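Local coordinates for protein polyphosphate kinase (Porphyromonas gingivalis, PDB 2O8R) that probably catalyses the reversible, magnesium-dependent transfer of the terminal phosphate of ATP onto a growing chain of inorganic polyphosphate, at residues A[379-383]-A[418-422]; A[404-408]-A[437-441]; A[461-465]-A[596-600]; A[509-514]-A[624-630]. The protein carries 3 engineered substitutions. All blocks are in the same frame, centred on the assembly; numbering follows the deposited sequence.

Interaction 1 of 4, residues A[379-383]-A[418-422]; sequences RVAEN and LSERM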
loop_
_atom_site.group_PDB
_atom_site.type_symbol
_atom_site.label_atom_id
_atom_site.label_comp_id
_atom_site.label_asym_id
_atom_site.label_seq_id
_atom_site.Cartn_x
_atom_site.Cartn_y
_atom_site.Cartn_z
ATOM N N ARG A 379 1.768 -15.656 -0.850
ATOM C CA ARG A 379 0.454 -15.037 -0.716
ATOM C C ARG A 379 -0.021 -14.521 -2.061
ATOM O O ARG A 379 0.780 -14.310 -2.970
ATOM C CB ARG A 379 0.525 -13.830 0.221
ATOM C CG ARG A 379 0.261 -14.113 1.679
ATOM C CD ARG A 379 -0.059 -12.831 2.433
ATOM N NE ARG A 379 1.000 -11.834 2.291
ATOM C CZ ARG A 379 1.906 -11.556 3.223
ATOM N NH1 ARG A 379 1.886 -12.192 4.386
ATOM N NH2 ARG A 379 2.832 -10.633 2.993
ATOM N N VAL A 380 -1.332 -14.323 -2.180
ATOM C CA VAL A 380 -1.881 -13.391 -3.166
ATOM C C VAL A 380 -2.521 -12.220 -2.414
ATOM O O VAL A 380 -3.589 -12.351 -1.822
ATOM C CB VAL A 380 -2.859 -14.055 -4.175
ATOM C CG1 VAL A 380 -3.609 -15.207 -3.532
ATOM C CG2 VAL A 380 -3.820 -13.015 -4.762
ATOM N N ALA A 381 -1.821 -11.092 -2.398
ATOM C CA ALA A 381 -2.290 -9.904 -1.693
ATOM C C ALA A 381 -1.950 -8.625 -2.454
ATOM O O ALA A 381 -2.754 -7.701 -2.517
ATOM C CB ALA A 381 -1.704 -9.855 -0.306
ATOM N N GLU A 382 -0.752 -8.582 -3.023
ATOM C CA GLU A 382 -0.286 -7.439 -3.786
ATOM C C GLU A 382 -0.424 -7.751 -5.253
ATOM O O GLU A 382 -0.369 -8.908 -5.665
ATOM C CB GLU A 382 1.191 -7.156 -3.493
ATOM C CG GLU A 382 1.486 -6.650 -2.099
ATOM C CD GLU A 382 1.412 -5.140 -2.010
ATOM O OE1 GLU A 382 2.300 -4.466 -2.575
ATOM O OE2 GLU A 382 0.468 -4.629 -1.370
ATOM N N ASN A 383 -0.613 -6.699 -6.033
ATOM C CA ASN A 383 -0.493 -6.746 -7.470
ATOM C C ASN A 383 0.950 -6.987 -7.852
ATOM O O ASN A 383 1.837 -6.496 -7.178
ATOM C CB ASN A 383 -0.926 -5.403 -8.044
ATOM C CG ASN A 383 -2.296 -5.451 -8.625
ATOM O OD1 ASN A 383 -2.537 -6.178 -9.589
ATOM N ND2 ASN A 383 -3.211 -4.677 -8.056
ATOM N N LEU A 418 -8.594 -8.521 -5.337
ATOM C CA LEU A 418 -7.543 -8.973 -6.250
ATOM C C LEU A 418 -7.745 -10.430 -6.692
ATOM O O LEU A 418 -7.540 -10.763 -7.862
ATOM C CB LEU A 418 -6.156 -8.751 -5.635
ATOM C CG LEU A 418 -4.952 -9.517 -6.194
ATOM C CD1 LEU A 418 -4.613 -9.132 -7.614
ATOM C CD2 LEU A 418 -3.761 -9.283 -5.314
ATOM N N SER A 419 -8.161 -11.284 -5.759
ATOM C CA SER A 419 -8.432 -12.687 -6.068
ATOM C C SER A 419 -9.642 -12.832 -6.983
ATOM O O SER A 419 -9.662 -13.692 -7.869
ATOM C CB SER A 419 -8.666 -13.484 -4.790
ATOM O OG SER A 419 -7.546 -13.390 -3.935
ATOM N N GLU A 420 -10.646 -11.990 -6.764
ATOM C CA GLU A 420 -11.842 -12.055 -7.563
ATOM C C GLU A 420 -11.517 -11.546 -8.964
ATOM O O GLU A 420 -12.029 -12.073 -9.952
ATOM C CB GLU A 420 -13.017 -11.308 -6.895
ATOM C CG GLU A 420 -13.055 -9.792 -7.085
ATOM C CD GLU A 420 -14.139 -9.103 -6.265
ATOM O OE1 GLU A 420 -14.748 -8.134 -6.778
ATOM O OE2 GLU A 420 -14.380 -9.525 -5.110
ATOM N N ARG A 421 -10.623 -10.563 -9.053
ATOM C CA ARG A 421 -10.228 -10.047 -10.343
ATOM C C ARG A 421 -9.515 -11.135 -11.126
ATOM O O ARG A 421 -9.726 -11.280 -12.338
ATOM C CB ARG A 421 -9.325 -8.829 -10.194
ATOM C CG ARG A 421 -8.868 -8.264 -11.526
ATOM C CD ARG A 421 -8.072 -6.989 -11.360
ATOM N NE ARG A 421 -6.642 -7.250 -11.318
ATOM C CZ ARG A 421 -5.849 -6.942 -10.300
ATOM N NH1 ARG A 421 -4.561 -7.228 -10.377
ATOM N NH2 ARG A 421 -6.332 -6.347 -9.216
HETATM N N MSE A 422 -8.685 -11.902 -10.424
HETATM C CA MSE A 422 -7.925 -12.983 -11.045
HETATM C C MSE A 422 -8.815 -14.133 -11.495
HETATM O O MSE A 422 -8.648 -14.645 -12.605
HETATM C CB MSE A 422 -6.859 -13.502 -10.096
HETATM C CG MSE A 422 -5.721 -12.533 -9.866
HETATM SE SE MSE A 422 -4.686 -13.046 -8.295
HETATM C CE MSE A 422 -3.798 -14.633 -9.022
#
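Leu418 and Val380 meet where the loop after strand 370-377 passes helix 416-425, two connecting elements of the alpha/beta fold of the phospholipase D-like C-terminal domain 1. Strands 370-377, 399-404 and 428-431 run parallel as neighbours; the loop begins the first beta-alpha-beta crossover among them and the helix belongs to the second. Leu418 points from the helix at the loop, CG anti to its backbone N (chi1 161°), and places CD2 against two backbone carbonyl oxygens: Ala381 O and Glu382 O each lie 3.4 Å from Leu418 CD2. These are van der Waals contacts of a methyl with the peptide backbone.

Val380 answers with a single branch. Its CG2 lies 3.8 Å from Leu418 CD2 and 3.6 Å from SE of Met422, a selenomethionine, whose side chain slides past that of the valine in the opposite direction. Beyond this pair, Met422 also packs on Ile387 of helix 385-395 and Ile429 of strand 428-431, which ties the contact to the domain core. Ser419 flanks Val380, but its OG is hydrogen-bonded to Asn415 O.

Asn383 supplies the polar end. Its backbone O is bonded to ND2 of Asn383 of the second subunit, placing this edge at the dimer interface. Within the same chain, Arg421 runs straight to CD, bends at chi3 and reaches the Asn383 side chain, while its NE forms a salt bridge with Glu391. The amide and guanidinium planes are 15° apart, and Arg421 NH1 donates near its own plane to Asn383 OD1, a hydrogen bond whose modelled length of 2.4 Å is doubtful at this resolution.

Interaction 2 of 4, residues A[404-408]-A[437-441]; sequences VELKA and KVHAK. With SO4 (sulfate ion), chain F.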
loop_
_atom_site.group_PDB
_atom_site.type_symbol
_atom_site.label_atom_id
_atom_site.label_comp_id
_atom_site.label_asym_id
_atom_site.label_seq_id
_atom_site.Cartn_x
_atom_site.Cartn_y
_atom_site.Cartn_z
ATOM N N VAL A 404 -1.453 -21.495 -3.345
ATOM C CA VAL A 404 -1.030 -20.514 -2.346
ATOM C C VAL A 404 -0.954 -21.139 -0.957
ATOM O O VAL A 404 -1.958 -21.664 -0.443
ATOM C CB VAL A 404 -2.003 -19.306 -2.283
ATOM C CG1 VAL A 404 -1.432 -18.206 -1.409
ATOM C CG2 VAL A 404 -2.318 -18.772 -3.671
ATOM N N GLU A 405 0.223 -21.048 -0.341
ATOM C CA GLU A 405 0.479 -21.703 0.947
ATOM C C GLU A 405 -0.152 -21.057 2.186
ATOM O O GLU A 405 0.044 -21.551 3.299
ATOM C CB GLU A 405 1.979 -21.881 1.183
ATOM C CG GLU A 405 2.801 -20.601 1.151
ATOM C CD GLU A 405 4.230 -20.795 1.654
ATOM O OE1 GLU A 405 4.415 -21.052 2.866
ATOM O OE2 GLU A 405 5.173 -20.671 0.840
ATOM N N LEU A 406 -0.908 -19.976 2.009
ATOM C CA LEU A 406 -1.417 -19.245 3.163
ATOM C C LEU A 406 -2.676 -19.848 3.806
ATOM O O LEU A 406 -3.133 -20.929 3.415
ATOM C CB LEU A 406 -1.570 -17.752 2.876
ATOM C CG LEU A 406 -1.045 -16.952 4.074
ATOM C CD1 LEU A 406 0.488 -16.860 4.061
ATOM C CD2 LEU A 406 -1.722 -15.583 4.212
ATOM N N LYS A 407 -3.237 -19.115 4.770
ATOM C CA LYS A 407 -3.992 -19.707 5.879
ATOM C C LYS A 407 -5.517 -19.559 5.853
ATOM O O LYS A 407 -6.108 -19.092 4.872
ATOM C CB LYS A 407 -3.464 -19.148 7.216
ATOM C CG LYS A 407 -1.963 -18.891 7.272
ATOM C CD LYS A 407 -1.162 -20.171 7.415
ATOM C CE LYS A 407 0.309 -19.908 7.146
ATOM N NZ LYS A 407 1.180 -20.895 7.838
ATOM N N ALA A 408 -6.125 -19.987 6.964
ATOM C CA ALA A 408 -7.540 -19.816 7.256
ATOM C C ALA A 408 -7.864 -18.330 7.311
ATOM O O ALA A 408 -8.432 -17.782 6.365
ATOM C CB ALA A 408 -7.877 -20.481 8.579
ATOM N N LYS A 437 1.165 -27.190 4.304
ATOM C CA LYS A 437 1.215 -25.920 3.604
ATOM C C LYS A 437 2.332 -26.015 2.574
ATOM O O LYS A 437 3.408 -26.535 2.866
ATOM C CB LYS A 437 1.367 -24.736 4.569
ATOM C CG LYS A 437 2.539 -24.802 5.549
ATOM C CD LYS A 437 2.288 -23.915 6.776
ATOM C CE LYS A 437 3.582 -23.410 7.428
ATOM N NZ LYS A 437 4.363 -24.454 8.147
ATOM N N VAL A 438 2.057 -25.570 1.350
ATOM C CA VAL A 438 2.994 -25.771 0.244
ATOM C C VAL A 438 4.071 -24.693 0.239
ATOM O O VAL A 438 3.842 -23.547 -0.158
ATOM C CB VAL A 438 2.275 -25.842 -1.126
ATOM C CG1 VAL A 438 3.273 -25.977 -2.274
ATOM C CG2 VAL A 438 1.297 -26.999 -1.144
ATOM N N HIS A 439 5.256 -25.074 0.685
ATOM C CA HIS A 439 6.361 -24.141 0.741
ATOM C C HIS A 439 7.165 -24.187 -0.558
ATOM O O HIS A 439 7.962 -23.296 -0.823
ATOM C CB HIS A 439 7.231 -24.441 1.960
ATOM C CG HIS A 439 8.276 -23.410 2.222
ATOM N ND1 HIS A 439 9.600 -23.594 1.891
ATOM C CD2 HIS A 439 8.193 -22.175 2.769
ATOM C CE1 HIS A 439 10.289 -22.522 2.231
ATOM N NE2 HIS A 439 9.461 -21.647 2.769
ATOM N N ALA A 440 6.932 -25.225 -1.363
ATOM C CA ALA A 440 7.594 -25.409 -2.662
ATOM C C ALA A 440 7.577 -24.155 -3.541
ATOM O O ALA A 440 6.592 -23.423 -3.581
ATOM C CB ALA A 440 6.954 -26.563 -3.397
ATOM N N LYS A 441 8.676 -23.908 -4.241
ATOM C CA LYS A 441 8.807 -22.704 -5.061
ATOM C C LYS A 441 8.985 -23.090 -6.537
ATOM O O LYS A 441 10.086 -23.001 -7.081
ATOM C CB LYS A 441 10.002 -21.865 -4.590
ATOM C CG LYS A 441 10.214 -21.771 -3.073
ATOM C CD LYS A 441 9.305 -20.725 -2.473
ATOM C CE LYS A 441 9.610 -20.483 -1.013
ATOM N NZ LYS A 441 8.606 -19.558 -0.428
HETATM S S SO4 F . 11.129 -18.686 3.006
HETATM O O1 SO4 F . 11.897 -17.447 2.895
HETATM O O2 SO4 F . 11.038 -19.066 4.424
HETATM O O3 SO4 F . 9.788 -18.476 2.463
HETATM O O4 SO4 F . 11.754 -19.723 2.191
#
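Lys441 NZ is approached by Glu405 OE2 across the contact at 3.8 Å, a long salt bridge, and by two further acceptors. Asn465 OD1 accepts a hydrogen bond from Lys441 NZ, and the sulfate takes a weak one, with Lys441 NZ 3.3 Å from its O3. The lysine chain bends at chi2 (-81°) and then runs straight, which carries CE over one face of the His439 ring, 3.8 Å above the plane and toward the rim.

His439, predicted to be the phosphohistidine intermediate, meets the sulfate with its edge, the sulfur lying in the ring plane. The evidence for a bond there is modest: His439 NE2 to sulfate O3 is 3.2 Å at an angle of 141°, a weak hydrogen bond. The other nitrogen, ND1, is hydrogen-bonded to Glu628 OE1, which probably helps fix the rotation of the ring. Glu405 runs alongside His439 in the same direction, its carboxylate turned 79° from the ring and its OE2 3.9 Å from His439 CD2. Farther out, Lys407 NZ rests on the aliphatic part of Lys437, 3.4 Å from its CD.

The spacing His439-Ala440-Lys441 matches the His-x-Lys signature of the phospholipase D superfamily. Structurally, the loop leaving strand 399-404 toward helix 416-425 lies here against the loop that leads from strand 428-431 into strand 442-447.

Interaction 3 of 4, residues A[461-465]-A[596-600]; sequences LSTGN and EHSRI. With SO4 (sulfate ion), chain F.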
loop_
_atom_site.group_PDB
_atom_site.type_symbol
_atom_site.label_atom_id
_atom_site.label_comp_id
_atom_site.label_asym_id
_atom_site.label_seq_id
_atom_site.Cartn_x
_atom_site.Cartn_y
_atom_site.Cartn_z
ATOM N N LEU A 461 12.233 -23.992 -10.942
ATOM C CA LEU A 461 12.390 -24.380 -9.518
ATOM C C LEU A 461 13.380 -23.493 -8.812
ATOM O O LEU A 461 14.381 -23.091 -9.397
ATOM C CB LEU A 461 12.858 -25.817 -9.365
ATOM C CG LEU A 461 11.836 -26.835 -9.846
ATOM C CD1 LEU A 461 12.132 -27.249 -11.302
ATOM C CD2 LEU A 461 11.879 -28.020 -8.916
ATOM N N SER A 462 13.123 -23.213 -7.540
ATOM C CA SER A 462 13.797 -22.097 -6.892
ATOM C C SER A 462 13.968 -22.224 -5.393
ATOM O O SER A 462 13.166 -22.872 -4.717
ATOM C CB SER A 462 13.017 -20.824 -7.168
ATOM O OG SER A 462 13.745 -19.714 -6.692
ATOM N N THR A 463 14.997 -21.561 -4.878
ATOM C CA THR A 463 15.271 -21.537 -3.442
ATOM C C THR A 463 14.457 -20.480 -2.708
ATOM O O THR A 463 14.339 -20.532 -1.488
ATOM C CB THR A 463 16.755 -21.303 -3.156
ATOM O OG1 THR A 463 17.139 -20.013 -3.649
ATOM C CG2 THR A 463 17.578 -22.360 -3.849
ATOM N N GLY A 464 13.909 -19.517 -3.448
ATOM C CA GLY A 464 12.964 -18.560 -2.886
ATOM C C GLY A 464 11.860 -18.165 -3.849
ATOM O O GLY A 464 11.698 -18.776 -4.899
ATOM N N ASN A 465 11.112 -17.123 -3.491
ATOM C CA ASN A 465 9.974 -16.650 -4.280
ATOM C C ASN A 465 10.402 -15.904 -5.542
ATOM O O ASN A 465 11.487 -15.326 -5.582
ATOM C CB ASN A 465 9.060 -15.779 -3.413
ATOM C CG ASN A 465 8.519 -16.522 -2.192
ATOM O OD1 ASN A 465 9.276 -17.082 -1.399
ATOM N ND2 ASN A 465 7.201 -16.520 -2.036
ATOM N N GLU A 596 21.467 -14.339 2.556
ATOM C CA GLU A 596 21.945 -15.605 2.013
ATOM C C GLU A 596 20.873 -16.671 2.147
ATOM O O GLU A 596 20.791 -17.382 3.144
ATOM C CB GLU A 596 23.217 -16.026 2.731
ATOM C CG GLU A 596 24.431 -15.187 2.381
ATOM C CD GLU A 596 24.922 -15.411 0.957
ATOM O OE1 GLU A 596 24.759 -16.524 0.422
ATOM O OE2 GLU A 596 25.475 -14.470 0.369
ATOM N N HIS A 597 20.051 -16.786 1.118
ATOM C CA HIS A 597 18.803 -17.472 1.294
ATOM C C HIS A 597 18.779 -18.777 0.546
ATOM O O HIS A 597 17.880 -19.584 0.747
ATOM C CB HIS A 597 17.651 -16.559 0.855
ATOM C CG HIS A 597 16.299 -17.103 1.176
ATOM N ND1 HIS A 597 15.537 -17.787 0.254
ATOM C CD2 HIS A 597 15.582 -17.084 2.321
ATOM C CE1 HIS A 597 14.400 -18.150 0.815
ATOM N NE2 HIS A 597 14.402 -17.732 2.068
ATOM N N SER A 598 19.758 -18.985 -0.329
ATOM C CA SER A 598 19.855 -20.235 -1.086
ATOM C C SER A 598 19.879 -21.439 -0.155
ATOM O O SER A 598 20.433 -21.386 0.957
ATOM C CB SER A 598 21.119 -20.254 -1.951
ATOM O OG SER A 598 21.014 -19.356 -3.035
ATOM N N ARG A 599 19.259 -22.520 -0.613
ATOM C CA ARG A 599 19.399 -23.819 0.037
ATOM C C ARG A 599 19.930 -24.798 -0.996
ATOM O O ARG A 599 19.248 -25.114 -1.979
ATOM C CB ARG A 599 18.064 -24.282 0.604
ATOM C CG ARG A 599 17.415 -23.266 1.520
ATOM C CD ARG A 599 15.922 -23.338 1.414
ATOM N NE ARG A 599 15.295 -22.596 2.493
ATOM C CZ ARG A 599 14.397 -21.632 2.329
ATOM N NH1 ARG A 599 13.990 -21.297 1.116
ATOM N NH2 ARG A 599 13.893 -21.013 3.392
ATOM N N ILE A 600 21.162 -25.256 -0.789
ATOM C CA ILE A 600 21.872 -26.054 -1.791
ATOM C C ILE A 600 22.615 -27.219 -1.143
ATOM O O ILE A 600 23.228 -27.052 -0.090
ATOM C CB ILE A 600 22.877 -25.182 -2.577
ATOM C CG1 ILE A 600 22.135 -24.192 -3.481
ATOM C CG2 ILE A 600 23.834 -26.059 -3.388
ATOM C CD1 ILE A 600 23.036 -23.226 -4.260
HETATM S S SO4 F . 11.129 -18.686 3.006
HETATM O O1 SO4 F . 11.897 -17.447 2.895
HETATM O O2 SO4 F . 11.038 -19.066 4.424
HETATM O O3 SO4 F . 9.788 -18.476 2.463
HETATM O O4 SO4 F . 11.754 -19.723 2.191
#
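Van der Waals packing joins Thr463 to the 598-599 backbone. The threonine points at the opposite segment, and CG2, lying beside its own backbone N, sits 3.7 Å from Arg599 N, while OG1 is 3.7 Å from Ser598 CA. The hydroxyl finds its hydrogen bonds elsewhere, with Thr477 N and Asp476 OD1. Ser598 OG likewise pairs with Thr477, so strand 474-481 ties both segments together.

The close approaches to Thr463 O come from a ring carbon and a guanidinium nitrogen. It lies at the edges of two flat groups, 3.3 Å from His597 CE1 and 2.7 Å from Arg599 NH1, near the plane of each.

Hydrogen bonding to the sulfate is the clearest polar element. Arg599 grips one oxygen with both terminal nitrogens: sulfate O4 is 2.9 Å from Arg599 NH1 and 2.8 Å from Arg599 NH2, with the sulfur in the guanidinium plane. His597 NE2 donates to a different oxygen, O1, at 2.7 Å and 138°, and again the sulfur lies in the ring plane. Second-shell carboxylates probably help orient both groups, Asp476 holding His597 ND1 and Asp617 bridging to Arg599 NE.

Two edge-on donors converging on one tetrahedral anion are consistent with a pocket suited to a phosphoryl group, although the sulfate itself probably comes from the crystallisation liquor; His597 is predicted to bind ATP.

Interaction 4 of 4, residues A[509-514]-A[624-630]; sequences LLVARY and YNRIETA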
loop_
_atom_site.group_PDB
_atom_site.type_symbol
_atom_site.label_atom_id
_atom_site.label_comp_id
_atom_site.label_asym_id
_atom_site.label_seq_id
_atom_site.Cartn_x
_atom_site.Cartn_y
_atom_site.Cartn_z
ATOM N N LEU A 509 12.859 -35.560 -9.048
ATOM C CA LEU A 509 12.432 -34.566 -8.070
ATOM C C LEU A 509 12.338 -35.138 -6.660
ATOM O O LEU A 509 12.024 -36.308 -6.482
ATOM C CB LEU A 509 11.074 -34.013 -8.485
ATOM C CG LEU A 509 10.582 -32.730 -7.833
ATOM C CD1 LEU A 509 11.601 -31.637 -8.095
ATOM C CD2 LEU A 509 9.174 -32.365 -8.340
ATOM N N LEU A 510 12.610 -34.311 -5.662
ATOM C CA LEU A 510 12.416 -34.718 -4.275
ATOM C C LEU A 510 11.334 -33.899 -3.609
ATOM O O LEU A 510 11.484 -32.688 -3.459
ATOM C CB LEU A 510 13.695 -34.526 -3.482
ATOM C CG LEU A 510 14.925 -35.254 -3.980
ATOM C CD1 LEU A 510 16.010 -35.093 -2.934
ATOM C CD2 LEU A 510 14.587 -36.710 -4.198
ATOM N N VAL A 511 10.257 -34.560 -3.201
ATOM C CA VAL A 511 9.156 -33.895 -2.503
ATOM C C VAL A 511 9.025 -34.367 -1.051
ATOM O O VAL A 511 9.157 -35.549 -0.754
ATOM C CB VAL A 511 7.826 -34.079 -3.246
ATOM C CG1 VAL A 511 6.753 -33.182 -2.653
ATOM C CG2 VAL A 511 8.003 -33.764 -4.734
ATOM N N ALA A 512 8.791 -33.424 -0.151
ATOM C CA ALA A 512 8.684 -33.720 1.268
ATOM C C ALA A 512 7.409 -34.508 1.537
ATOM O O ALA A 512 6.398 -34.305 0.867
ATOM C CB ALA A 512 8.705 -32.426 2.077
ATOM N N ARG A 513 7.464 -35.409 2.517
ATOM C CA ARG A 513 6.346 -36.308 2.836
ATOM C C ARG A 513 6.138 -37.336 1.718
ATOM O O ARG A 513 5.114 -38.011 1.657
ATOM C CB ARG A 513 5.048 -35.529 3.119
ATOM C CG ARG A 513 5.190 -34.392 4.127
ATOM C CD ARG A 513 3.906 -33.586 4.257
ATOM N NE ARG A 513 2.978 -34.198 5.208
ATOM C CZ ARG A 513 1.923 -34.941 4.873
ATOM N NH1 ARG A 513 1.634 -35.170 3.596
ATOM N NH2 ARG A 513 1.148 -35.455 5.820
ATOM N N TYR A 514 7.124 -37.443 0.836
ATOM C CA TYR A 514 7.129 -38.452 -0.208
ATOM C C TYR A 514 8.481 -39.152 -0.264
ATOM O O TYR A 514 8.715 -40.091 0.489
ATOM C CB TYR A 514 6.756 -37.846 -1.554
ATOM C CG TYR A 514 5.302 -37.470 -1.648
ATOM C CD1 TYR A 514 4.330 -38.436 -1.910
ATOM C CD2 TYR A 514 4.891 -36.152 -1.467
ATOM C CE1 TYR A 514 2.979 -38.101 -1.981
ATOM C CE2 TYR A 514 3.549 -35.798 -1.552
ATOM C CZ TYR A 514 2.599 -36.777 -1.810
ATOM O OH TYR A 514 1.272 -36.433 -1.906
ATOM N N TYR A 624 8.757 -32.497 7.579
ATOM C CA TYR A 624 7.592 -33.302 7.965
ATOM C C TYR A 624 6.219 -32.647 7.780
ATOM O O TYR A 624 5.278 -33.298 7.332
ATOM C CB TYR A 624 7.752 -33.805 9.401
ATOM C CG TYR A 624 9.012 -34.619 9.627
ATOM C CD1 TYR A 624 9.160 -35.886 9.065
ATOM C CD2 TYR A 624 10.056 -34.120 10.402
ATOM C CE1 TYR A 624 10.317 -36.634 9.270
ATOM C CE2 TYR A 624 11.215 -34.856 10.616
ATOM C CZ TYR A 624 11.338 -36.114 10.049
ATOM O OH TYR A 624 12.482 -36.850 10.258
ATOM N N ASN A 625 6.101 -31.366 8.119
ATOM C CA ASN A 625 4.814 -30.659 8.038
ATOM C C ASN A 625 4.471 -30.075 6.667
ATOM O O ASN A 625 3.330 -30.169 6.209
ATOM C CB ASN A 625 4.747 -29.546 9.085
ATOM C CG ASN A 625 4.880 -30.064 10.490
ATOM O OD1 ASN A 625 5.550 -31.066 10.735
ATOM N ND2 ASN A 625 4.240 -29.384 11.431
ATOM N N ARG A 626 5.456 -29.460 6.025
ATOM C CA ARG A 626 5.256 -28.780 4.753
ATOM C C ARG A 626 5.408 -29.688 3.530
ATOM O O ARG A 626 6.044 -30.741 3.593
ATOM C CB ARG A 626 6.253 -27.618 4.633
ATOM C CG ARG A 626 5.878 -26.389 5.430
ATOM C CD ARG A 626 6.867 -26.097 6.525
ATOM N NE ARG A 626 8.065 -25.457 5.989
ATOM C CZ ARG A 626 8.219 -24.143 5.834
ATOM N NH1 ARG A 626 9.353 -23.665 5.338
ATOM N NH2 ARG A 626 7.248 -23.305 6.176
ATOM N N ILE A 627 4.839 -29.272 2.405
ATOM C CA ILE A 627 5.301 -29.828 1.146
ATOM C C ILE A 627 6.397 -28.936 0.540
ATOM O O ILE A 627 6.190 -27.747 0.266
ATOM C CB ILE A 627 4.145 -30.194 0.179
ATOM C CG1 ILE A 627 3.668 -31.624 0.491
ATOM C CG2 ILE A 627 4.589 -30.095 -1.285
ATOM C CD1 ILE A 627 2.586 -32.145 -0.415
ATOM N N GLU A 628 7.577 -29.531 0.386
ATOM C CA GLU A 628 8.770 -28.837 -0.087
ATOM C C GLU A 628 9.284 -29.507 -1.347
ATOM O O GLU A 628 8.840 -30.597 -1.707
ATOM C CB GLU A 628 9.882 -28.930 0.965
ATOM C CG GLU A 628 9.488 -28.492 2.358
ATOM C CD GLU A 628 9.668 -27.001 2.600
ATOM O OE1 GLU A 628 10.161 -26.291 1.704
ATOM O OE2 GLU A 628 9.326 -26.543 3.709
ATOM N N THR A 629 10.240 -28.868 -2.007
ATOM C CA THR A 629 10.927 -29.504 -3.127
ATOM C C THR A 629 12.440 -29.448 -3.022
ATOM O O THR A 629 13.012 -28.527 -2.432
ATOM C CB THR A 629 10.539 -28.898 -4.482
ATOM O OG1 THR A 629 10.712 -27.469 -4.445
ATOM C CG2 THR A 629 9.113 -29.252 -4.824
ATOM N N ALA A 630 13.081 -30.455 -3.603
ATOM C CA ALA A 630 14.499 -30.383 -3.899
ATOM C C ALA A 630 14.715 -30.970 -5.283
ATOM O O ALA A 630 14.049 -31.933 -5.681
ATOM C CB ALA A 630 15.317 -31.122 -2.859
#
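The Arg513 guanidinium presents its edge to Tyr624 O, which lies in its plane; NE donates there in a weak hydrogen bond of 3.3 Å at 129°. The chain bends at chi3 (85°) to bring NE round, and its CD passes 3.6 Å from Arg626 O. The Tyr514 ring is also met at its edge, by Ile627 CD1, 3.9 Å from Tyr514 CE2.

Ala512 CB packs 3.5 Å from Arg626 O, and Val511 CG1 touches Ile627 CG2 on the side where helix 484-497 lies. Leu510 and Ala630 share the other face, their CB atoms 3.8 Å apart, over Trp601.

Backbone pairing supplies the stronger bonds. Leu510 and Ala630 form an antiparallel hydrogen-bonded pair: Leu510 N lies 2.8 Å from Ala630 O and Ala630 N 2.7 Å from Leu510 O. Val511 and Thr629 follow as a non-hydrogen-bonded pair, and Ala512 N to Glu628 O, 3.2 Å, continues the pairing beyond it. This is the antiparallel edge of a mixed beta-sheet, with 510-511 as its outermost strand within the chain, in the phospholipase D-like C-terminal domain 2.

How the interactions relate
Interactions 2, 3 and 4 converge on the predicted active-site histidine. Interactions 2 and 3 share the sulfate, each supplying a histidine and a basic side chain, and they also pack directly, Lys441 CB lying 3.3 Å from Ser462 O. Interaction 4 meets His439 through ND1, the ring nitrogen that does not face the sulfate, and through the backbone, Ile627 O lying 2.9 Å from His439 N, so C-terminal domain 2 probably helps position a residue of domain 1. Interactions 3 and 4 adjoin through Leu461 CD2 and Leu509 CD1, 3.7 Å apart. Interaction 1 sits farther out, its centre about 15 Å from that of interaction 2, which it touches by packing of Arg379, predicted to belong to the magnesium-binding site, on Leu406.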